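Protein-tyrosine-phosphatase (Vibrio vulnificus, PDB 7DHF) probably hydrolyses phosphotyrosine in proteins to tyrosine and phosphate, as a low-molecular-weight protein tyrosine phosphatase. Local coordinates at residues 21-33 with 135-149. The protein carries 1 engineered substitution. Numbering follows the deposited sequence.
Sequences TGERVLQKLLPNK and YQLIDEAAQAWAKKL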
ATOM      1  N   THR A  21       5.583   1.207   0.688  1.00  9.23           N
ATOM      2  CA  THR A  21       6.249   1.384  -0.599  1.00  8.84           C
ATOM      3  C   THR A  21       5.268   1.902  -1.643  1.00  9.75           C
ATOM      4  O   THR A  21       5.546   2.883  -2.340  1.00  9.86           O
ATOM      5  CB  THR A  21       6.888   0.067  -1.048  1.00  9.93           C
ATOM      6  OG1 THR A  21       7.878  -0.342  -0.093  1.00  9.91           O
ATOM      7  CG2 THR A  21       7.553   0.221  -2.413  1.00 10.79           C
ATOM      8  N   GLY A  22       4.105   1.257  -1.753  1.00  9.25           N
ATOM      9  CA  GLY A  22       3.103   1.712  -2.702  1.00  9.20           C
ATOM     10  C   GLY A  22       2.629   3.124  -2.416  1.00  9.22           C
ATOM     11  O   GLY A  22       2.405   3.910  -3.339  1.00  9.68           O
ATOM     12  N   GLU A  23       2.461   3.460  -1.135  1.00  9.38           N
ATOM     13  CA  GLU A  23       2.112   4.828  -0.760  1.00  9.68           C
ATOM     14  C   GLU A  23       3.091   5.827  -1.361  1.00  9.18           C
ATOM     15  O   GLU A  23       2.691   6.803  -2.003  1.00  9.74           O
ATOM     16  CB  GLU A  23       2.100   4.967   0.766  1.00 10.42           C
ATOM     17  CG  GLU A  23       1.916   6.406   1.268  1.00 10.43           C
ATOM     18  CD  GLU A  23       2.303   6.585   2.723  1.00 11.18           C
ATOM     19  OE1 GLU A  23       2.015   5.685   3.536  1.00 12.04           O
ATOM     20  OE2 GLU A  23       2.903   7.633   3.051  1.00 12.01           O
ATOM     21  N   ARG A  24       4.387   5.608  -1.138  1.00  9.36           N
ATOM     22  CA  ARG A  24       5.382   6.605  -1.513  1.00  8.98           C
ATOM     23  C   ARG A  24       5.653   6.601  -3.014  1.00  9.25           C
ATOM     24  O   ARG A  24       5.885   7.661  -3.601  1.00 10.07           O
ATOM     25  CB  ARG A  24       6.665   6.391  -0.710  1.00  9.71           C
ATOM     26  CG  ARG A  24       6.472   6.490   0.800  1.00 10.82           C
ATOM     27  CD  ARG A  24       6.025   7.879   1.243  1.00 11.00           C
ATOM     28  NE  ARG A  24       5.832   7.952   2.692  1.00 10.57           N
ATOM     29  CZ  ARG A  24       6.802   8.182   3.574  1.00 10.69           C
ATOM     30  NH1 ARG A  24       8.052   8.375   3.169  1.00 11.49           N
ATOM     31  NH2 ARG A  24       6.521   8.219   4.867  1.00 12.35           N
ATOM     32  N   VAL A  25       5.624   5.430  -3.652  1.00  9.16           N
ATOM     33  CA  VAL A  25       5.747   5.383  -5.108  1.00  9.20           C
ATOM     34  C   VAL A  25       4.599   6.145  -5.754  1.00  9.74           C
ATOM     35  O   VAL A  25       4.806   6.985  -6.638  1.00 10.25           O
ATOM     36  CB  VAL A  25       5.822   3.927  -5.603  1.00  9.72           C
ATOM     37  CG1 VAL A  25       5.741   3.867  -7.129  1.00 10.86           C
ATOM     38  CG2 VAL A  25       7.103   3.265  -5.117  1.00 10.06           C
ATOM     39  N   LEU A  26       3.370   5.872  -5.310  1.00 10.16           N
ATOM     40  CA  LEU A  26       2.213   6.554  -5.877  0.52 10.28           C
ATOM     41  C   LEU A  26       2.240   8.044  -5.557  1.00 11.01           C
ATOM     42  O   LEU A  26       1.877   8.872  -6.400  1.00 12.03           O
ATOM     43  CB  LEU A  26       0.932   5.903  -5.358  0.52 10.86           C
ATOM     44  CG  LEU A  26      -0.353   6.174  -6.138  0.52 10.59           C
ATOM     45  CD1 LEU A  26      -0.255   5.662  -7.570  0.52 11.78           C
ATOM     46  CD2 LEU A  26      -1.539   5.536  -5.432  0.52 10.21           C
ATOM     47  N   GLN A  27       2.667   8.406  -4.345  1.00 10.69           N
ATOM     48  CA  GLN A  27       2.710   9.815  -3.975  1.00 10.72           C
ATOM     49  C   GLN A  27       3.656  10.586  -4.886  1.00 11.08           C
ATOM     50  O   GLN A  27       3.371  11.726  -5.270  1.00 12.08           O
ATOM     51  CB  GLN A  27       3.129   9.961  -2.513  1.00 11.09           C
ATOM     52  CG  GLN A  27       3.088  11.389  -1.990  1.00 11.69           C
ATOM     53  CD  GLN A  27       1.681  11.955  -1.969  1.00 11.96           C
ATOM     54  OE1 GLN A  27       0.969  11.835  -0.973  1.00 12.12           O
ATOM     55  NE2 GLN A  27       1.275  12.578  -3.071  1.00 12.86           N
ATOM     56  N   LYS A  28       4.791   9.979  -5.239  1.00 11.08           N
ATOM     57  CA  LYS A  28       5.736  10.638  -6.135  1.00 11.08           C
ATOM     58  C   LYS A  28       5.139  10.823  -7.524  1.00 11.61           C
ATOM     59  O   LYS A  28       5.372  11.847  -8.176  1.00 12.78           O
ATOM     60  CB  LYS A  28       7.029   9.827  -6.203  1.00 11.81           C
ATOM     61  CG  LYS A  28       8.120  10.466  -7.039  1.00 13.40           C
ATOM     62  CD  LYS A  28       9.373   9.609  -7.030  1.00 15.02           C
ATOM     63  CE  LYS A  28      10.416  10.121  -8.003  1.00 17.03           C
ATOM     64  NZ  LYS A  28      11.542   9.158  -8.151  1.00 18.21           N
ATOM     65  N   LEU A  29       4.357   9.848  -7.992  1.00 11.78           N
ATOM     66  CA  LEU A  29       3.728   9.946  -9.301  1.00 12.46           C
ATOM     67  C   LEU A  29       2.508  10.852  -9.300  1.00 13.31           C
ATOM     68  O   LEU A  29       2.128  11.358 -10.362  1.00 14.67           O
ATOM     69  CB  LEU A  29       3.271   8.559  -9.761  1.00 13.66           C
ATOM     70  CG  LEU A  29       4.348   7.533 -10.101  1.00 15.03           C
ATOM     71  CD1 LEU A  29       3.752   6.136 -10.151  1.00 15.67           C
ATOM     72  CD2 LEU A  29       4.977   7.883 -11.440  1.00 18.54           C
ATOM     73  N   LEU A  30       1.894  11.075  -8.141  1.00 13.16           N
ATOM     74  CA  LEU A  30       0.650  11.836  -8.038  1.00 12.83           C
ATOM     75  C   LEU A  30       0.810  12.926  -6.989  1.00 13.36           C
ATOM     76  O   LEU A  30       0.187  12.880  -5.922  1.00 12.81           O
ATOM     77  CB  LEU A  30      -0.512  10.905  -7.695  1.00 13.63           C
ATOM     78  CG  LEU A  30      -0.915   9.921  -8.797  1.00 15.38           C
ATOM     79  CD1 LEU A  30      -1.927   8.919  -8.278  1.00 16.32           C
ATOM     80  CD2 LEU A  30      -1.481  10.659 -10.002  1.00 15.91           C
ATOM     81  N   PRO A  31       1.629  13.942  -7.274  1.00 14.43           N
ATOM     82  CA  PRO A  31       1.795  15.038  -6.307  1.00 15.38           C
ATOM     83  C   PRO A  31       0.530  15.850  -6.087  1.00 14.75           C
ATOM     84  O   PRO A  31       0.465  16.610  -5.113  1.00 15.00           O
ATOM     85  CB  PRO A  31       2.918  15.885  -6.920  1.00 17.09           C
ATOM     86  CG  PRO A  31       2.875  15.570  -8.383  1.00 17.26           C
ATOM     87  CD  PRO A  31       2.454  14.134  -8.478  1.00 16.09           C
ATOM     88  N   ASN A  32      -0.468  15.728  -6.959  1.00 14.01           N
ATOM     89  CA  ASN A  32      -1.742  16.413  -6.786  1.00 14.49           C
ATOM     90  C   ASN A  32      -2.754  15.575  -6.011  1.00 13.43           C
ATOM     91  O   ASN A  32      -3.941  15.923  -5.988  1.00 15.46           O
ATOM     92  CB  ASN A  32      -2.318  16.830  -8.144  1.00 16.86           C
ATOM     93  CG  ASN A  32      -2.745  15.647  -8.988  1.00 18.59           C
ATOM     94  OD1 ASN A  32      -2.230  14.540  -8.834  1.00 18.46           O
ATOM     95  ND2 ASN A  32      -3.689  15.878  -9.893  1.00 21.22           N
ATOM     96  N   LYS A  33      -2.316  14.475  -5.403  1.00 12.64           N
ATOM     97  CA  LYS A  33      -3.152  13.637  -4.561  1.00 12.23           C
ATOM     98  C   LYS A  33      -2.509  13.512  -3.188  1.00 12.07           C
ATOM     99  O   LYS A  33      -1.323  13.801  -3.006  1.00 12.92           O
ATOM    100  CB  LYS A  33      -3.298  12.227  -5.153  1.00 12.86           C
ATOM    101  CG  LYS A  33      -3.700  12.192  -6.612  1.00 14.50           C
ATOM    102  CD  LYS A  33      -5.118  12.672  -6.820  1.00 15.92           C
ATOM    103  CE  LYS A  33      -5.535  12.513  -8.270  1.00 16.35           C
ATOM    104  NZ  LYS A  33      -6.900  13.040  -8.507  1.00 16.96           N
ATOM    105  N   TYR A 135       8.985  -4.392  -5.277  1.00 11.42           N
ATOM    106  CA  TYR A 135       9.095  -3.025  -5.769  1.00 10.74           C
ATOM    107  C   TYR A 135       8.786  -2.954  -7.257  1.00 10.23           C
ATOM    108  O   TYR A 135       8.101  -2.030  -7.712  1.00 10.44           O
ATOM    109  CB  TYR A 135      10.482  -2.440  -5.484  1.00 11.20           C
ATOM    110  CG  TYR A 135      10.518  -0.965  -5.800  1.00 11.16           C
ATOM    111  CD1 TYR A 135      10.242  -0.024  -4.821  1.00 12.03           C
ATOM    112  CD2 TYR A 135      10.769  -0.514  -7.091  1.00 11.50           C
ATOM    113  CE1 TYR A 135      10.237   1.322  -5.105  1.00 12.48           C
ATOM    114  CE2 TYR A 135      10.764   0.836  -7.386  1.00 11.89           C
ATOM    115  CZ  TYR A 135      10.498   1.749  -6.389  1.00 12.88           C
ATOM    116  OH  TYR A 135      10.488   3.096  -6.667  1.00 15.05           O
ATOM    117  N   GLN A 136       9.284  -3.919  -8.031  1.00 10.56           N
ATOM    118  CA  GLN A 136       9.030  -3.920  -9.468  1.00 10.75           C
ATOM    119  C   GLN A 136       7.536  -3.939  -9.763  1.00 10.70           C
ATOM    120  O   GLN A 136       7.039  -3.142 -10.567  1.00 10.67           O
ATOM    121  CB  GLN A 136       9.717  -5.123 -10.114  1.00 12.39           C
ATOM    122  CG  GLN A 136       9.545  -5.195 -11.624  1.00 13.35           C
ATOM    123  CD  GLN A 136      10.257  -4.069 -12.344  1.00 15.35           C
ATOM    124  OE1 GLN A 136      11.296  -3.590 -11.889  1.00 17.32           O
ATOM    125  NE2 GLN A 136       9.704  -3.641 -13.471  1.00 16.14           N
ATOM    126  N   LEU A 137       6.804  -4.859  -9.131  1.00 10.26           N
ATOM    127  CA  LEU A 137       5.364  -4.935  -9.358  1.00 10.33           C
ATOM    128  C   LEU A 137       4.669  -3.668  -8.886  1.00  9.78           C
ATOM    129  O   LEU A 137       3.776  -3.151  -9.565  1.00 10.03           O
ATOM    130  CB  LEU A 137       4.780  -6.161  -8.660  1.00 11.92           C
ATOM    131  CG  LEU A 137       5.238  -7.526  -9.181  1.00 13.24           C
ATOM    132  CD1 LEU A 137       4.638  -8.639  -8.337  1.00 15.60           C
ATOM    133  CD2 LEU A 137       4.878  -7.718 -10.647  1.00 15.08           C
ATOM    134  N   ILE A 138       5.053  -3.157  -7.715  1.00  9.69           N
ATOM    135  CA  ILE A 138       4.444  -1.932  -7.203  1.00  9.33           C
ATOM    136  C   ILE A 138       4.691  -0.779  -8.164  1.00  8.82           C
ATOM    137  O   ILE A 138       3.785   0.010  -8.459  1.00  9.87           O
ATOM    138  CB  ILE A 138       4.966  -1.636  -5.784  1.00  9.96           C
ATOM    139  CG1 ILE A 138       4.423  -2.676  -4.802  1.00 10.44           C
ATOM    140  CG2 ILE A 138       4.591  -0.223  -5.344  1.00 10.32           C
ATOM    141  CD1 ILE A 138       5.062  -2.633  -3.429  1.00 11.48           C
ATOM    142  N   ASP A 139       5.918  -0.672  -8.676  1.00  9.46           N
ATOM    143  CA  ASP A 139       6.263   0.402  -9.602  1.00  9.72           C
ATOM    144  C   ASP A 139       5.427   0.314 -10.876  1.00  9.61           C
ATOM    145  O   ASP A 139       4.795   1.293 -11.289  1.00  9.94           O
ATOM    146  CB  ASP A 139       7.759   0.314  -9.917  1.00 11.98           C
ATOM    147  CG  ASP A 139       8.268   1.493 -10.718  1.00 17.62           C
ATOM    148  OD1 ASP A 139       7.571   2.526 -10.786  1.00 20.73           O
ATOM    149  OD2 ASP A 139       9.385   1.387 -11.268  1.00 21.21           O
ATOM    150  N   GLU A 140       5.413  -0.857 -11.514  1.00  9.64           N
ATOM    151  CA  GLU A 140       4.618  -1.029 -12.727  1.00  9.97           C
ATOM    152  C   GLU A 140       3.146  -0.740 -12.465  1.00 10.04           C
ATOM    153  O   GLU A 140       2.481  -0.065 -13.263  1.00 10.74           O
ATOM    154  CB  GLU A 140       4.774  -2.459 -13.243  1.00 10.87           C
ATOM    155  CG  GLU A 140       6.162  -2.804 -13.753  1.00 13.18           C
ATOM    156  CD  GLU A 140       6.248  -4.226 -14.278  1.00 16.50           C
ATOM    157  OE1 GLU A 140       5.213  -4.752 -14.741  1.00 18.18           O
ATOM    158  OE2 GLU A 140       7.349  -4.817 -14.227  1.00 18.40           O
ATOM    159  N   ALA A 141       2.615  -1.256 -11.355  1.00  9.38           N
ATOM    160  CA  ALA A 141       1.204  -1.072 -11.040  1.00  9.55           C
ATOM    161  C   ALA A 141       0.882   0.391 -10.763  1.00  9.88           C
ATOM    162  O   ALA A 141      -0.162   0.897 -11.193  1.00  9.83           O
ATOM    163  CB  ALA A 141       0.842  -1.935  -9.833  1.00  9.58           C
ATOM    164  N   ALA A 142       1.767   1.084 -10.044  1.00  9.89           N
ATOM    165  CA  ALA A 142       1.527   2.479  -9.693  1.00 10.15           C
ATOM    166  C   ALA A 142       1.591   3.381 -10.917  1.00 10.29           C
ATOM    167  O   ALA A 142       0.798   4.321 -11.041  1.00 10.91           O
ATOM    168  CB  ALA A 142       2.543   2.929  -8.645  1.00 10.42           C
ATOM    169  N   GLN A 143       2.541   3.126 -11.822  1.00 10.37           N
ATOM    170  CA  GLN A 143       2.613   3.901 -13.056  1.00 10.81           C
ATOM    171  C   GLN A 143       1.285   3.876 -13.792  1.00 10.67           C
ATOM    172  O   GLN A 143       0.836   4.900 -14.321  1.00 11.09           O
ATOM    173  CB  GLN A 143       3.704   3.343 -13.968  1.00 11.86           C
ATOM    174  CG  GLN A 143       5.120   3.603 -13.511  1.00 12.43           C
ATOM    175  CD  GLN A 143       6.131   2.971 -14.441  1.00 14.61           C
ATOM    176  OE1 GLN A 143       5.908   2.887 -15.650  1.00 15.76           O
ATOM    177  NE2 GLN A 143       7.248   2.519 -13.885  1.00 16.75           N
ATOM    178  N   ALA A 144       0.645   2.708 -13.844  1.00 10.52           N
ATOM    179  CA  ALA A 144      -0.618   2.585 -14.557  1.00 11.07           C
ATOM    180  C   ALA A 144      -1.732   3.339 -13.841  1.00 11.98           C
ATOM    181  O   ALA A 144      -2.533   4.028 -14.484  1.00 13.25           O
ATOM    182  CB  ALA A 144      -0.976   1.110 -14.721  1.00 11.35           C
ATOM    183  N   TRP A 145      -1.799   3.228 -12.512  1.00 11.14           N
ATOM    184  CA  TRP A 145      -2.809   3.969 -11.763  1.00 11.31           C
ATOM    185  C   TRP A 145      -2.635   5.472 -11.939  1.00 12.31           C
ATOM    186  O   TRP A 145      -3.619   6.212 -12.042  1.00 12.91           O
ATOM    187  CB  TRP A 145      -2.736   3.610 -10.277  1.00 11.07           C
ATOM    188  CG  TRP A 145      -3.571   2.431  -9.901  1.00 10.48           C
ATOM    189  CD1 TRP A 145      -3.131   1.224  -9.440  1.00 10.33           C
ATOM    190  CD2 TRP A 145      -4.999   2.343  -9.953  1.00 10.01           C
ATOM    191  NE1 TRP A 145      -4.197   0.391  -9.203  1.00 11.16           N
ATOM    192  CE2 TRP A 145      -5.356   1.055  -9.510  1.00 10.09           C
ATOM    193  CE3 TRP A 145      -6.012   3.230 -10.333  1.00 10.59           C
ATOM    194  CZ2 TRP A 145      -6.679   0.630  -9.437  1.00 10.91           C
ATOM    195  CZ3 TRP A 145      -7.325   2.807 -10.260  1.00 11.49           C
ATOM    196  CH2 TRP A 145      -7.648   1.519  -9.816  1.00 11.64           C
ATOM    197  N   ALA A 146      -1.386   5.942 -11.972  1.00 12.22           N
ATOM    198  CA  ALA A 146      -1.130   7.377 -12.038  1.00 14.25           C
ATOM    199  C   ALA A 146      -1.723   8.008 -13.291  1.00 16.56           C
ATOM    200  O   ALA A 146      -2.081   9.189 -13.277  1.00 18.17           O
ATOM    201  CB  ALA A 146       0.373   7.645 -11.968  1.00 14.89           C
ATOM    202  N   LYS A 147      -1.834   7.248 -14.379  1.00 18.00           N
ATOM    203  CA  LYS A 147      -2.402   7.783 -15.610  1.00 20.29           C
ATOM    204  C   LYS A 147      -3.922   7.852 -15.584  1.00 21.53           C
ATOM    205  O   LYS A 147      -4.508   8.450 -16.493  1.00 22.85           O
ATOM    206  CB  LYS A 147      -1.983   6.915 -16.800  1.00 22.80           C
ATOM    207  CG  LYS A 147      -0.491   6.885 -17.068  1.00 25.25           C
ATOM    208  CD  LYS A 147      -0.169   5.970 -18.239  1.00 28.35           C
ATOM    209  CE  LYS A 147       1.295   6.060 -18.633  1.00 30.78           C
ATOM    210  NZ  LYS A 147       1.600   5.257 -19.850  1.00 32.44           N
ATOM    211  N   LYS A 148      -4.571   7.279 -14.572  1.00 19.85           N
ATOM    212  CA  LYS A 148      -6.021   7.155 -14.554  0.62 20.00           C
ATOM    213  C   LYS A 148      -6.685   7.909 -13.411  1.00 20.75           C
ATOM    214  O   LYS A 148      -7.921   7.954 -13.358  1.00 21.74           O
ATOM    215  CB  LYS A 148      -6.418   5.675 -14.479  0.62 20.41           C
ATOM    216  CG  LYS A 148      -5.873   4.843 -15.625  0.62 20.27           C
ATOM    217  CD  LYS A 148      -6.124   3.364 -15.412  0.62 20.25           C
ATOM    218  CE  LYS A 148      -5.633   2.552 -16.596  0.62 19.86           C
ATOM    219  NZ  LYS A 148      -4.181   2.755 -16.851  0.62 19.49           N
ATOM    220  N   LEU A 149      -5.916   8.503 -12.507  1.00 20.61           N
ATOM    221  CA  LEU A 149      -6.485   9.191 -11.355  1.00 21.13           C
ATOM    222  C   LEU A 149      -6.255  10.696 -11.439  1.00 24.15           C
ATOM    223  O   LEU A 149      -7.064  11.481 -10.945  1.00 25.96           O
ATOM    224  CB  LEU A 149      -5.875   8.640 -10.066  1.00 18.94           C
ATOM    225  CG  LEU A 149      -6.090   7.141  -9.837  1.00 16.97           C
ATOM    226  CD1 LEU A 149      -5.297   6.669  -8.630  1.00 17.45           C
ATOM    227  CD2 LEU A 149      -7.566   6.815  -9.668  1.00 15.69           C
ATOM    228  OXT LEU A 149      -5.264  11.161 -12.000  1.00 25.92           O
TER
HETATM  229  O   HOH W   1      -5.258  13.878 -11.528  1.00 41.12           O
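Val25 is a knob in a hole formed by Tyr135, Ile138, Asp139 and Ala142. Its beta-branch serves two neighbours: CG1, anti to the backbone N (chi1 172°), reaches Ala142 CB at 3.7 Å, while CG2 lies obliquely against the Tyr135 ring, 3.7 Å from CE1. Thr21 meets this ring through its methyl, its hydroxyl turned to the carbonyl of Cys17. Small residues let the backbones close in: Gly22 admits Ile138 CG2 to 3.6 Å from its CA, and Leu26 CA lies 5.6 Å from Ala142 CA. Ala142's small methyl leaves Leu29 CD1 able to lie 3.6 Å from Ala142 O. Leu30 lays CD2 over Ala146, and its side chain crosses that of Leu149 at about a right angle.

Helical segments 21-29 and 135-146 run in the same general direction, their axes at 40° and 9.4 Å apart at closest approach, on one face of the four-stranded parallel sheet of the low-molecular-weight phosphatase fold; Leu26, Leu30 and Leu149 also touch Ile8 of strand 7-12.

Polar contacts gather at the C-terminus. Lys33, long enough to reach across, donates from NZ to Leu149 O at 2.9 Å, from above the carboxylate plane, and also bonds Phe5 O. A water links Asn32 ND2 to Leu149 OXT.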